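Local structure of esterase (Capnocytophaga ochracea, 4W9R) at residues Val79-Arg87 with Val150-Glu158; Phe244-Ile255 with Ala283-Ser291. The protein is of unknown function but is probably an esterase of the alpha/beta-hydrolase clan, with a helical region after its hydrolase-like domain. One frame throughout, in Å; residues are numbered along the deposited sequence.

Interaction 1: Val79-Arg87 with Val150-Glu158; sequences VTVVEEVGR and VALPRMGEE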
ATOM      1  N   VAL B  79      -2.741  23.591  -7.331  1.00 24.93           N
ATOM      2  CA  VAL B  79      -1.711  22.906  -6.558  1.00 23.60           C
ATOM      3  C   VAL B  79      -0.277  23.261  -6.948  1.00 24.04           C
ATOM      4  O   VAL B  79       0.671  22.729  -6.371  1.00 44.60           O
ATOM      5  CB  VAL B  79      -1.873  21.380  -6.665  1.00 31.49           C
ATOM      6  CG1 VAL B  79      -3.208  20.952  -6.076  1.00 18.86           C
ATOM      7  CG2 VAL B  79      -1.755  20.937  -8.113  1.00 11.72           C
ATOM      8  N   THR B  80      -0.107  24.147  -7.923  1.00 24.54           N
ATOM      9  CA  THR B  80       1.230  24.418  -8.446  1.00 29.53           C
ATOM     10  C   THR B  80       1.848  25.709  -7.918  1.00 28.08           C
ATOM     11  O   THR B  80       1.279  26.791  -8.058  1.00 40.33           O
ATOM     12  CB  THR B  80       1.231  24.483  -9.982  1.00 24.04           C
ATOM     13  OG1 THR B  80       0.785  23.230 -10.514  1.00 42.23           O
ATOM     14  CG2 THR B  80       2.632  24.772 -10.497  1.00 21.18           C
ATOM     15  N   VAL B  81       3.027  25.576  -7.319  1.00 25.36           N
ATOM     16  CA  VAL B  81       3.817  26.722  -6.891  1.00 27.39           C
ATOM     17  C   VAL B  81       4.782  27.123  -8.003  1.00 30.89           C
ATOM     18  O   VAL B  81       5.679  26.357  -8.358  1.00 31.56           O
ATOM     19  CB  VAL B  81       4.608  26.415  -5.607  1.00 28.93           C
ATOM     20  CG1 VAL B  81       5.467  27.604  -5.214  1.00 29.25           C
ATOM     21  CG2 VAL B  81       3.664  26.031  -4.480  1.00 30.15           C
ATOM     22  N   VAL B  82       4.598  28.321  -8.548  1.00 32.75           N
ATOM     23  CA  VAL B  82       5.388  28.765  -9.693  1.00 33.86           C
ATOM     24  C   VAL B  82       6.823  29.104  -9.300  1.00 37.31           C
ATOM     25  O   VAL B  82       7.090  29.542  -8.182  1.00 52.15           O
ATOM     26  CB  VAL B  82       4.747  29.987 -10.378  1.00 37.27           C
ATOM     27  CG1 VAL B  82       3.377  29.621 -10.926  1.00 20.55           C
ATOM     28  CG2 VAL B  82       4.648  31.159  -9.410  1.00 43.90           C
ATOM     29  N   GLU B  83       7.743  28.895 -10.236  1.00 37.94           N
ATOM     30  CA  GLU B  83       9.165  29.074  -9.975  1.00 43.41           C
ATOM     31  C   GLU B  83       9.521  30.545  -9.774  1.00 52.80           C
ATOM     32  O   GLU B  83      10.464  30.869  -9.051  1.00 55.23           O
ATOM     33  CB  GLU B  83       9.988  28.484 -11.124  1.00 38.44           C
ATOM     34  CG  GLU B  83      11.297  27.836 -10.697  1.00 62.00           C
ATOM     35  CD  GLU B  83      12.402  28.840 -10.440  1.00 76.90           C
ATOM     36  OE1 GLU B  83      12.334  29.959 -10.991  1.00 79.02           O
ATOM     37  OE2 GLU B  83      13.342  28.508  -9.689  1.00 79.23           O
ATOM     38  N   GLU B  84       8.758  31.427 -10.412  1.00 48.74           N
ATOM     39  CA  GLU B  84       9.043  32.858 -10.380  1.00 41.75           C
ATOM     40  C   GLU B  84       8.977  33.440  -8.967  1.00 45.63           C
ATOM     41  O   GLU B  84       9.954  34.010  -8.479  1.00 51.50           O
ATOM     42  CB  GLU B  84       8.069  33.602 -11.299  1.00 39.59           C
ATOM     43  CG  GLU B  84       8.342  35.090 -11.432  1.00 63.78           C
ATOM     44  CD  GLU B  84       7.356  35.785 -12.355  1.00 79.25           C
ATOM     45  OE1 GLU B  84       6.315  35.177 -12.684  1.00 79.51           O
ATOM     46  OE2 GLU B  84       7.624  36.937 -12.754  1.00 86.07           O
ATOM     47  N   VAL B  85       7.825  33.303  -8.317  1.00 34.11           N
ATOM     48  CA  VAL B  85       7.647  33.813  -6.960  1.00 34.26           C
ATOM     49  C   VAL B  85       8.211  32.870  -5.890  1.00 38.28           C
ATOM     50  O   VAL B  85       8.832  33.317  -4.925  1.00 43.54           O
ATOM     51  CB  VAL B  85       6.165  34.097  -6.672  1.00 40.48           C
ATOM     52  CG1 VAL B  85       5.990  34.637  -5.264  1.00 38.22           C
ATOM     53  CG2 VAL B  85       5.628  35.090  -7.685  1.00 40.86           C
ATOM     54  N   GLY B  86       7.991  31.570  -6.060  1.00 33.70           N
ATOM     55  CA  GLY B  86       8.534  30.582  -5.142  1.00 26.29           C
ATOM     56  C   GLY B  86       7.642  30.251  -3.958  1.00 30.29           C
ATOM     57  O   GLY B  86       8.018  29.469  -3.086  1.00 35.56           O
ATOM     58  N   ARG B  87       6.462  30.858  -3.918  1.00 27.22           N
ATOM     59  CA  ARG B  87       5.481  30.569  -2.878  1.00 26.31           C
ATOM     60  C   ARG B  87       4.093  30.555  -3.510  1.00 35.77           C
ATOM     61  O   ARG B  87       3.921  31.057  -4.621  1.00 35.40           O
ATOM     62  CB  ARG B  87       5.566  31.598  -1.743  1.00 20.39           C
ATOM     63  CG  ARG B  87       5.034  32.967  -2.107  1.00 25.56           C
ATOM     64  CD  ARG B  87       5.129  33.935  -0.941  1.00 29.67           C
ATOM     65  NE  ARG B  87       4.587  35.240  -1.298  1.00 33.58           N
ATOM     66  CZ  ARG B  87       5.274  36.185  -1.928  1.00 30.55           C
ATOM     67  NH1 ARG B  87       6.539  35.971  -2.264  1.00 30.66           N
ATOM     68  NH2 ARG B  87       4.699  37.343  -2.223  1.00 31.70           N
ATOM     69  N   VAL B 150       6.992  17.677  -7.075  1.00 29.45           N
ATOM     70  CA  VAL B 150       7.689  18.448  -8.089  1.00 28.76           C
ATOM     71  C   VAL B 150       8.163  19.712  -7.396  1.00 26.18           C
ATOM     72  O   VAL B 150       7.360  20.592  -7.090  1.00 31.95           O
ATOM     73  CB  VAL B 150       6.776  18.799  -9.276  1.00 25.92           C
ATOM     74  CG1 VAL B 150       7.553  19.557 -10.342  1.00 26.76           C
ATOM     75  CG2 VAL B 150       6.142  17.539  -9.853  1.00 18.14           C
ATOM     76  N   ALA B 151       9.468  19.819  -7.170  1.00 27.86           N
ATOM     77  CA  ALA B 151       9.949  20.839  -6.249  1.00 40.40           C
ATOM     78  C   ALA B 151      10.622  22.035  -6.907  1.00 47.83           C
ATOM     79  O   ALA B 151      10.837  22.070  -8.120  1.00 46.72           O
ATOM     80  CB  ALA B 151      10.906  20.205  -5.248  1.00 32.99           C
ATOM     81  N   LEU B 152      10.965  23.006  -6.067  1.00 47.77           N
ATOM     82  CA  LEU B 152      11.824  24.115  -6.440  1.00 38.58           C
ATOM     83  C   LEU B 152      13.080  24.055  -5.581  1.00 37.27           C
ATOM     84  O   LEU B 152      13.021  24.325  -4.382  1.00 37.51           O
ATOM     85  CB  LEU B 152      11.102  25.450  -6.254  1.00 36.52           C
ATOM     86  CG  LEU B 152       9.718  25.548  -6.899  1.00 33.76           C
ATOM     87  CD1 LEU B 152       9.064  26.884  -6.581  1.00 31.17           C
ATOM     88  CD2 LEU B 152       9.811  25.336  -8.403  1.00 24.16           C
ATOM     89  N   PRO B 153      14.219  23.697  -6.188  1.00 38.36           N
ATOM     90  CA  PRO B 153      15.480  23.566  -5.450  1.00 39.47           C
ATOM     91  C   PRO B 153      15.876  24.827  -4.680  1.00 39.11           C
ATOM     92  O   PRO B 153      16.428  24.713  -3.586  1.00 48.80           O
ATOM     93  CB  PRO B 153      16.494  23.263  -6.555  1.00 43.28           C
ATOM     94  CG  PRO B 153      15.692  22.555  -7.595  1.00 37.32           C
ATOM     95  CD  PRO B 153      14.341  23.220  -7.577  1.00 36.99           C
ATOM     96  N   ARG B 154      15.581  26.003  -5.228  1.00 36.44           N
ATOM     97  CA  ARG B 154      15.986  27.261  -4.599  1.00 38.90           C
ATOM     98  C   ARG B 154      15.249  27.536  -3.287  1.00 39.04           C
ATOM     99  O   ARG B 154      15.699  28.345  -2.477  1.00 42.86           O
ATOM    100  CB  ARG B 154      15.771  28.436  -5.560  1.00 27.72           C
ATOM    101  CG  ARG B 154      14.328  28.635  -6.004  1.00 45.36           C
ATOM    102  CD  ARG B 154      14.190  29.844  -6.920  1.00 39.26           C
ATOM    103  NE  ARG B 154      14.051  31.091  -6.173  1.00 51.43           N
ATOM    104  CZ  ARG B 154      12.914  31.769  -6.057  1.00 54.92           C
ATOM    105  NH1 ARG B 154      11.813  31.326  -6.651  1.00 42.16           N
ATOM    106  NH2 ARG B 154      12.876  32.894  -5.356  1.00 63.11           N
HETATM  107  N   MSE B 155      14.124  26.863  -3.078  1.00 35.32           N
HETATM  108  CA  MSE B 155      13.313  27.097  -1.887  1.00 39.08           C
HETATM  109  C   MSE B 155      13.707  26.184  -0.733  1.00 39.93           C
HETATM  110  O   MSE B 155      13.112  26.245   0.343  1.00 43.21           O
HETATM  111  CB  MSE B 155      11.829  26.912  -2.208  1.00 41.47           C
HETATM  112  CG  MSE B 155      11.306  27.879  -3.255  1.00 56.02           C
HETATM  113 SE   MSE B 155      11.601  29.738  -2.753  1.00 91.57          SE
HETATM  114  CE  MSE B 155      10.593  29.763  -1.084  1.00 44.23           C
ATOM    115  N   GLY B 156      14.712  25.344  -0.960  1.00 41.57           N
ATOM    116  CA  GLY B 156      15.151  24.395   0.046  1.00 43.08           C
ATOM    117  C   GLY B 156      15.675  25.051   1.309  1.00 49.12           C
ATOM    118  O   GLY B 156      15.377  24.604   2.417  1.00 44.41           O
ATOM    119  N   GLU B 157      16.450  26.118   1.140  1.00 50.65           N
ATOM    120  CA  GLU B 157      17.068  26.808   2.267  1.00 43.84           C
ATOM    121  C   GLU B 157      16.031  27.393   3.220  1.00 47.73           C
ATOM    122  O   GLU B 157      16.238  27.421   4.433  1.00 45.50           O
ATOM    123  CB  GLU B 157      17.999  27.915   1.767  1.00 46.24           C
ATOM    124  N   GLU B 158      14.912  27.855   2.668  1.00 47.33           N
ATOM    125  CA  GLU B 158      13.878  28.490   3.479  1.00 42.75           C
ATOM    126  C   GLU B 158      13.163  27.476   4.367  1.00 40.54           C
ATOM    127  O   GLU B 158      12.801  27.784   5.502  1.00 38.55           O
ATOM    128  CB  GLU B 158      12.871  29.222   2.590  1.00 42.35           C
ATOM    129  CG  GLU B 158      11.831  30.018   3.364  1.00 58.00           C
ATOM    130  CD  GLU B 158      11.120  31.045   2.504  1.00 72.15           C
ATOM    131  OE1 GLU B 158      11.699  31.466   1.480  1.00 68.83           O
ATOM    132  OE2 GLU B 158       9.984  31.430   2.852  1.00 79.37           O
TER
HETATM  133  O   HOH W   1      14.264  26.386  -8.256  1.00 36.92           O
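Leu152 reaches across to Val81, Val82 and Glu83 with both of its methyl branches. CG stands opposite the carbonyl carbon and next to the backbone N, which sends the fork toward the 79-87 loop. CD1 lies 3.9 Å from CG1 of Val81 and 3.7 Å from the backbone O of Val82. The other branch, CD2, rests 3.7 Å from CG of Glu83, on the aliphatic part of that chain. Arg154 comes next, its CG between backbone N and carbonyl carbon, and a bend at chi3 (-84°) carries the guanidinium alongside the turn Glu83-Gly86, with Val85 O at its edge, near the plane, and NH1 near CA of Gly86. Its charge is not paired by a salt bridge with Glu83: OE2 of Glu83 is 4.4 Å from NH1 of Arg154, too far for one, so any attraction is probably weaker. The carboxylate and guanidinium planes are 55° apart, and OE2 lies instead beside the CG-CD part of the Arg154 chain. A water joins the two residues, donating to OE2 of Glu83 at 2.7 Å and weakly accepting from the backbone N of Arg154 at 3.3 Å. Selenomethionine Met155 then folds back, its SE sitting 4.1 Å above the plane of the Arg154 guanidinium, over the centre of the group. Its CE approaches the backbone O of Gly86 at 3.3 Å. Gly86 has a positive phi (89°), a conformation that favours glycine, and a side chain there would be directed at Arg154 and Met155. Within the alpha/beta-hydrolase fold, Val150-Glu158 follows strand 143-149 and leads into helix 156-165, while Val79-Arg87 links helices 76-79 and 91-110. Tyr131 hydrogen-bonds to O of Gly86 and touches Val81 and Met155; Phe127 of helix 123-128 packs on Leu152, and helix 183-196 borders Ala151 and Pro153.

Interaction 2: Phe244-Ile255 with Ala283-Ser291; sequences FKTQMETLETGI and ATYTAINSS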
ATOM      1  N   PHE B 244       9.853  -5.298  25.393  1.00 48.72           N
ATOM      2  CA  PHE B 244       9.690  -5.705  26.784  1.00 44.33           C
ATOM      3  C   PHE B 244      10.997  -6.231  27.368  1.00 41.88           C
ATOM      4  O   PHE B 244      11.410  -5.832  28.456  1.00 43.01           O
ATOM      5  CB  PHE B 244       8.593  -6.768  26.888  1.00 37.28           C
ATOM      6  CG  PHE B 244       8.606  -7.542  28.174  1.00 38.94           C
ATOM      7  CD1 PHE B 244       8.121  -6.981  29.343  1.00 45.60           C
ATOM      8  CD2 PHE B 244       9.087  -8.842  28.209  1.00 40.97           C
ATOM      9  CE1 PHE B 244       8.127  -7.698  30.526  1.00 50.66           C
ATOM     10  CE2 PHE B 244       9.095  -9.562  29.387  1.00 39.40           C
ATOM     11  CZ  PHE B 244       8.612  -8.990  30.547  1.00 44.72           C
ATOM     12  N   LYS B 245      11.649  -7.119  26.628  1.00 39.52           N
ATOM     13  CA  LYS B 245      12.880  -7.753  27.080  1.00 48.41           C
ATOM     14  C   LYS B 245      14.028  -6.749  27.190  1.00 52.04           C
ATOM     15  O   LYS B 245      14.964  -6.942  27.966  1.00 67.36           O
ATOM     16  CB  LYS B 245      13.256  -8.890  26.125  1.00 50.08           C
ATOM     17  CG  LYS B 245      14.240  -9.897  26.685  1.00 66.00           C
ATOM     18  CD  LYS B 245      14.319 -11.128  25.789  1.00 79.89           C
ATOM     19  CE  LYS B 245      12.955 -11.794  25.643  1.00 76.17           C
ATOM     20  NZ  LYS B 245      13.004 -13.019  24.792  1.00 67.30           N
ATOM     21  N   THR B 246      13.941  -5.671  26.416  1.00 46.10           N
ATOM     22  CA  THR B 246      15.006  -4.674  26.346  1.00 45.11           C
ATOM     23  C   THR B 246      14.730  -3.443  27.204  1.00 42.37           C
ATOM     24  O   THR B 246      15.481  -3.140  28.125  1.00 60.33           O
ATOM     25  CB  THR B 246      15.248  -4.217  24.897  1.00 55.41           C
ATOM     26  OG1 THR B 246      15.622  -5.344  24.095  1.00 45.39           O
ATOM     27  CG2 THR B 246      16.355  -3.175  24.846  1.00 69.51           C
ATOM     28  N   GLN B 247      13.668  -2.715  26.877  1.00 46.07           N
ATOM     29  CA  GLN B 247      13.389  -1.438  27.527  1.00 52.09           C
ATOM     30  C   GLN B 247      12.726  -1.563  28.901  1.00 50.12           C
ATOM     31  O   GLN B 247      12.723  -0.607  29.675  1.00 58.67           O
ATOM     32  CB  GLN B 247      12.509  -0.578  26.618  1.00 55.57           C
ATOM     33  CG  GLN B 247      13.071  -0.390  25.221  1.00 54.63           C
ATOM     34  CD  GLN B 247      14.426   0.288  25.224  1.00 60.58           C
ATOM     35  OE1 GLN B 247      15.317  -0.081  24.459  1.00 66.52           O
ATOM     36  NE2 GLN B 247      14.586   1.289  26.083  1.00 58.14           N
HETATM   37  N   MSE B 248      12.171  -2.732  29.204  1.00 42.55           N
HETATM   38  CA  MSE B 248      11.408  -2.902  30.440  1.00 48.68           C
HETATM   39  C   MSE B 248      12.125  -3.772  31.471  1.00 49.47           C
HETATM   40  O   MSE B 248      12.440  -3.306  32.565  1.00 51.62           O
HETATM   41  CB  MSE B 248      10.024  -3.477  30.138  1.00 41.78           C
HETATM   42  CG  MSE B 248       9.197  -2.599  29.212  1.00 37.91           C
HETATM   43 SE   MSE B 248       7.277  -2.882  29.388  1.00 76.74          SE
HETATM   44  CE  MSE B 248       7.032  -2.179  31.191  1.00 63.70           C
ATOM     45  N   GLU B 249      12.359  -5.036  31.133  1.00 41.66           N
ATOM     46  CA  GLU B 249      12.999  -5.973  32.056  1.00 42.59           C
ATOM     47  C   GLU B 249      14.374  -5.513  32.539  1.00 47.90           C
ATOM     48  O   GLU B 249      14.861  -5.980  33.569  1.00 55.56           O
ATOM     49  CB  GLU B 249      13.129  -7.353  31.410  1.00 44.14           C
ATOM     50  CG  GLU B 249      11.861  -8.182  31.471  1.00 62.86           C
ATOM     51  CD  GLU B 249      12.144  -9.660  31.656  1.00 80.22           C
ATOM     52  OE1 GLU B 249      13.333 -10.028  31.751  1.00 89.66           O
ATOM     53  OE2 GLU B 249      11.180 -10.451  31.716  1.00 83.52           O
ATOM     54  N   THR B 250      14.997  -4.602  31.799  1.00 43.82           N
ATOM     55  CA  THR B 250      16.303  -4.077  32.183  1.00 45.93           C
ATOM     56  C   THR B 250      16.184  -2.957  33.211  1.00 45.55           C
ATOM     57  O   THR B 250      17.187  -2.487  33.747  1.00 52.78           O
ATOM     58  CB  THR B 250      17.079  -3.554  30.963  1.00 51.59           C
ATOM     59  OG1 THR B 250      16.292  -2.567  30.283  1.00 40.06           O
ATOM     60  CG2 THR B 250      17.403  -4.694  30.007  1.00 19.48           C
ATOM     61  N   LEU B 251      14.954  -2.529  33.481  1.00 37.79           N
ATOM     62  CA  LEU B 251      14.707  -1.499  34.484  1.00 40.89           C
ATOM     63  C   LEU B 251      14.598  -2.105  35.880  1.00 51.34           C
ATOM     64  O   LEU B 251      13.836  -3.048  36.099  1.00 55.81           O
ATOM     65  CB  LEU B 251      13.431  -0.717  34.161  1.00 38.08           C
ATOM     66  CG  LEU B 251      13.424   0.173  32.917  1.00 37.05           C
ATOM     67  CD1 LEU B 251      12.074   0.859  32.770  1.00 35.97           C
ATOM     68  CD2 LEU B 251      14.545   1.201  32.980  1.00 28.75           C
ATOM     69  N   GLU B 252      15.375  -1.572  36.815  1.00 52.47           N
ATOM     70  CA  GLU B 252      15.285  -1.988  38.210  1.00 50.39           C
ATOM     71  C   GLU B 252      14.106  -1.307  38.904  1.00 47.06           C
ATOM     72  O   GLU B 252      13.391  -1.929  39.690  1.00 56.58           O
ATOM     73  CB  GLU B 252      16.592  -1.682  38.943  1.00 55.08           C
ATOM     74  CG  GLU B 252      17.794  -2.412  38.363  1.00 60.58           C
ATOM     75  CD  GLU B 252      19.103  -1.969  38.980  1.00 67.51           C
ATOM     76  OE1 GLU B 252      19.094  -1.001  39.770  1.00 75.26           O
ATOM     77  OE2 GLU B 252      20.145  -2.588  38.675  1.00 68.11           O
ATOM     78  N   THR B 253      13.915  -0.024  38.610  1.00 42.90           N
ATOM     79  CA  THR B 253      12.784   0.732  39.136  1.00 47.45           C
ATOM     80  C   THR B 253      12.143   1.575  38.036  1.00 49.42           C
ATOM     81  O   THR B 253      12.601   1.564  36.893  1.00 56.38           O
ATOM     82  CB  THR B 253      13.201   1.658  40.299  1.00 51.19           C
ATOM     83  OG1 THR B 253      14.245   2.539  39.863  1.00 53.96           O
ATOM     84  CG2 THR B 253      13.694   0.846  41.489  1.00 41.77           C
ATOM     85  N   GLY B 254      11.090   2.306  38.390  1.00 47.40           N
ATOM     86  CA  GLY B 254      10.402   3.175  37.449  1.00 41.56           C
ATOM     87  C   GLY B 254       9.756   2.435  36.292  1.00 51.06           C
ATOM     88  O   GLY B 254       9.669   2.957  35.180  1.00 55.25           O
ATOM     89  N   ILE B 255       9.292   1.218  36.556  1.00 51.75           N
ATOM     90  CA  ILE B 255       8.701   0.380  35.520  1.00 40.16           C
ATOM     91  C   ILE B 255       7.294   0.845  35.154  1.00 39.59           C
ATOM     92  O   ILE B 255       6.929   0.868  33.978  1.00 51.61           O
ATOM     93  CB  ILE B 255       8.667  -1.094  35.958  1.00 35.40           C
ATOM     94  CG1 ILE B 255      10.095  -1.618  36.112  1.00 35.84           C
ATOM     95  CG2 ILE B 255       7.894  -1.942  34.960  1.00 22.14           C
ATOM     96  CD1 ILE B 255      10.177  -3.104  36.302  1.00 40.74           C
ATOM     97  N   ALA B 283       2.567  -6.877  30.470  1.00 35.04           N
ATOM     98  CA  ALA B 283       3.991  -6.693  30.227  1.00 35.58           C
ATOM     99  C   ALA B 283       4.606  -5.869  31.350  1.00 42.96           C
ATOM    100  O   ALA B 283       5.716  -6.144  31.804  1.00 50.53           O
ATOM    101  CB  ALA B 283       4.225  -6.023  28.884  1.00 34.52           C
ATOM    102  N   THR B 284       3.867  -4.861  31.800  1.00 32.76           N
ATOM    103  CA  THR B 284       4.313  -4.010  32.891  1.00 35.08           C
ATOM    104  C   THR B 284       4.347  -4.798  34.195  1.00 43.72           C
ATOM    105  O   THR B 284       5.293  -4.691  34.975  1.00 47.81           O
ATOM    106  CB  THR B 284       3.399  -2.781  33.054  1.00 38.51           C
ATOM    107  OG1 THR B 284       3.278  -2.102  31.797  1.00 38.08           O
ATOM    108  CG2 THR B 284       3.966  -1.824  34.094  1.00 32.10           C
ATOM    109  N   TYR B 285       3.309  -5.601  34.412  1.00 38.92           N
ATOM    110  CA  TYR B 285       3.178  -6.405  35.622  1.00 33.36           C
ATOM    111  C   TYR B 285       4.274  -7.463  35.725  1.00 41.46           C
ATOM    112  O   TYR B 285       4.838  -7.681  36.798  1.00 52.80           O
ATOM    113  CB  TYR B 285       1.797  -7.063  35.661  1.00 31.64           C
ATOM    114  CG  TYR B 285       1.580  -8.028  36.806  1.00 29.33           C
ATOM    115  CD1 TYR B 285       1.385  -7.568  38.102  1.00 34.59           C
ATOM    116  CD2 TYR B 285       1.551  -9.398  36.586  1.00 21.55           C
ATOM    117  CE1 TYR B 285       1.178  -8.448  39.148  1.00 32.76           C
ATOM    118  CE2 TYR B 285       1.345 -10.286  37.626  1.00 30.96           C
ATOM    119  CZ  TYR B 285       1.158  -9.805  38.904  1.00 34.87           C
ATOM    120  OH  TYR B 285       0.952 -10.686  39.941  1.00 41.03           O
ATOM    121  N   THR B 286       4.571  -8.115  34.606  1.00 38.36           N
ATOM    122  CA  THR B 286       5.598  -9.151  34.567  1.00 35.62           C
ATOM    123  C   THR B 286       6.979  -8.563  34.854  1.00 38.83           C
ATOM    124  O   THR B 286       7.780  -9.160  35.575  1.00 40.00           O
ATOM    125  CB  THR B 286       5.619  -9.870  33.202  1.00 33.29           C
ATOM    126  OG1 THR B 286       4.330 -10.437  32.941  1.00 42.44           O
ATOM    127  CG2 THR B 286       6.659 -10.979  33.193  1.00 31.06           C
ATOM    128  N   ALA B 287       7.246  -7.389  34.290  1.00 32.34           N
ATOM    129  CA  ALA B 287       8.517  -6.705  34.500  1.00 32.52           C
ATOM    130  C   ALA B 287       8.653  -6.259  35.950  1.00 45.07           C
ATOM    131  O   ALA B 287       9.743  -6.286  36.524  1.00 48.65           O
ATOM    132  CB  ALA B 287       8.639  -5.514  33.565  1.00 41.86           C
ATOM    133  N   ILE B 288       7.533  -5.842  36.533  1.00 44.95           N
ATOM    134  CA  ILE B 288       7.484  -5.437  37.931  1.00 35.06           C
ATOM    135  C   ILE B 288       7.907  -6.583  38.845  1.00 40.89           C
ATOM    136  O   ILE B 288       8.693  -6.393  39.775  1.00 44.72           O
ATOM    137  CB  ILE B 288       6.069  -4.949  38.311  1.00 34.07           C
ATOM    138  CG1 ILE B 288       5.867  -3.506  37.848  1.00 29.18           C
ATOM    139  CG2 ILE B 288       5.835  -5.056  39.809  1.00 35.96           C
ATOM    140  CD1 ILE B 288       4.448  -3.007  38.001  1.00 28.74           C
ATOM    141  N   ASN B 289       7.400  -7.779  38.560  1.00 34.39           N
ATOM    142  CA  ASN B 289       7.697  -8.951  39.375  1.00 41.19           C
ATOM    143  C   ASN B 289       9.141  -9.424  39.248  1.00 50.51           C
ATOM    144  O   ASN B 289       9.730  -9.899  40.218  1.00 61.31           O
ATOM    145  CB  ASN B 289       6.751 -10.098  39.013  1.00 34.34           C
ATOM    146  CG  ASN B 289       5.320  -9.819  39.420  1.00 40.63           C
ATOM    147  OD1 ASN B 289       5.061  -8.999  40.303  1.00 51.22           O
ATOM    148  ND2 ASN B 289       4.380 -10.507  38.785  1.00 36.58           N
ATOM    149  N   SER B 290       9.708  -9.298  38.051  1.00 53.25           N
ATOM    150  CA  SER B 290      11.057  -9.792  37.795  1.00 55.19           C
ATOM    151  C   SER B 290      12.122  -8.943  38.489  1.00 54.81           C
ATOM    152  O   SER B 290      13.149  -9.463  38.925  1.00 59.16           O
ATOM    153  CB  SER B 290      11.329  -9.846  36.290  1.00 51.65           C
ATOM    154  OG  SER B 290      11.313  -8.550  35.719  1.00 65.17           O
ATOM    155  N   SER B 291      11.881  -7.639  38.577  1.00 53.11           N
ATOM    156  CA  SER B 291      12.811  -6.733  39.246  1.00 59.63           C
ATOM    157  C   SER B 291      12.410  -6.476  40.697  1.00 60.08           C
ATOM    158  O   SER B 291      13.086  -5.733  41.412  1.00 52.43           O
ATOM    159  CB  SER B 291      12.900  -5.409  38.490  1.00 67.52           C
ATOM    160  OG  SER B 291      11.673  -4.709  38.565  1.00 85.26           O
TER
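From Phe244 beside Ala283 to Ile255 beside Ile288, the two segments pack at an incline: the axes of helices 244-248 and 283-290 approach to 10.9 Å with a signed crossing angle of -64°. The Phe244 ring, swung out with CG anti to the backbone N (chi1 163°), presents its edge to O of Ala283, near the ring plane. Its CE1 lies 3.8 Å from CB of Ala287, and its CZ 3.8 Å from CG2 of Thr286. CG of Glu249 stands over one face of the ring, offset toward the rim. Replacing Phe244 by an alanine would probably open a gap beside Ala287 and Thr286 and leave CG of Glu249 without the ring face it lies against. CE of selenomethionine Met248 reaches CA of Thr284 at 3.7 Å, while OG1 of Thr284 bonds back to Asp280 O. Helix 244-248 contains a wider pi-type turn, O of Phe244 receiving both Met248 N and Glu249 N (2.9 Å to the latter); a type I beta turn from Met248 to Leu251 follows, and the chain returns to place Ile255 over helix 283-290, in the helical region beyond the hydrolase-like domain, where helix 255-270 intervenes between the segments. CG2 of Ile255 sits 3.9 Å from CB of Ala287 and 3.9 Å from CG1 of Ile288. Near its CD1, O of Ala287 is gripped by Ser290 OG, Ser291 OG and Ser291 N, the Ser290 hydroxyl tilted 33° from the carbonyl plane.

Overall arrangement
Interaction 1 and interaction 2 share no helix or strand: their centres are 50 Å apart, on opposite sides of the chain's centre. Both are partly buried. In interaction 1, Val81, Gly86, Leu152 and Met155 are buried while Glu83 and Arg154 are exposed; in interaction 2, Met248, Ile255, Thr284, Ala287 and Ile288 are buried, with Glu252, Thr286 and Ser290 exposed. At the margin of the alpha/beta domain, two loop-rich segments mix an apolar patch with a charged chain and a water-bridged carboxylate. In the helical region, contact is mostly apolar, and none of its hydrogen bonds joins one segment to the other. Interaction 2 buries the larger surface, 501 against 337 Å².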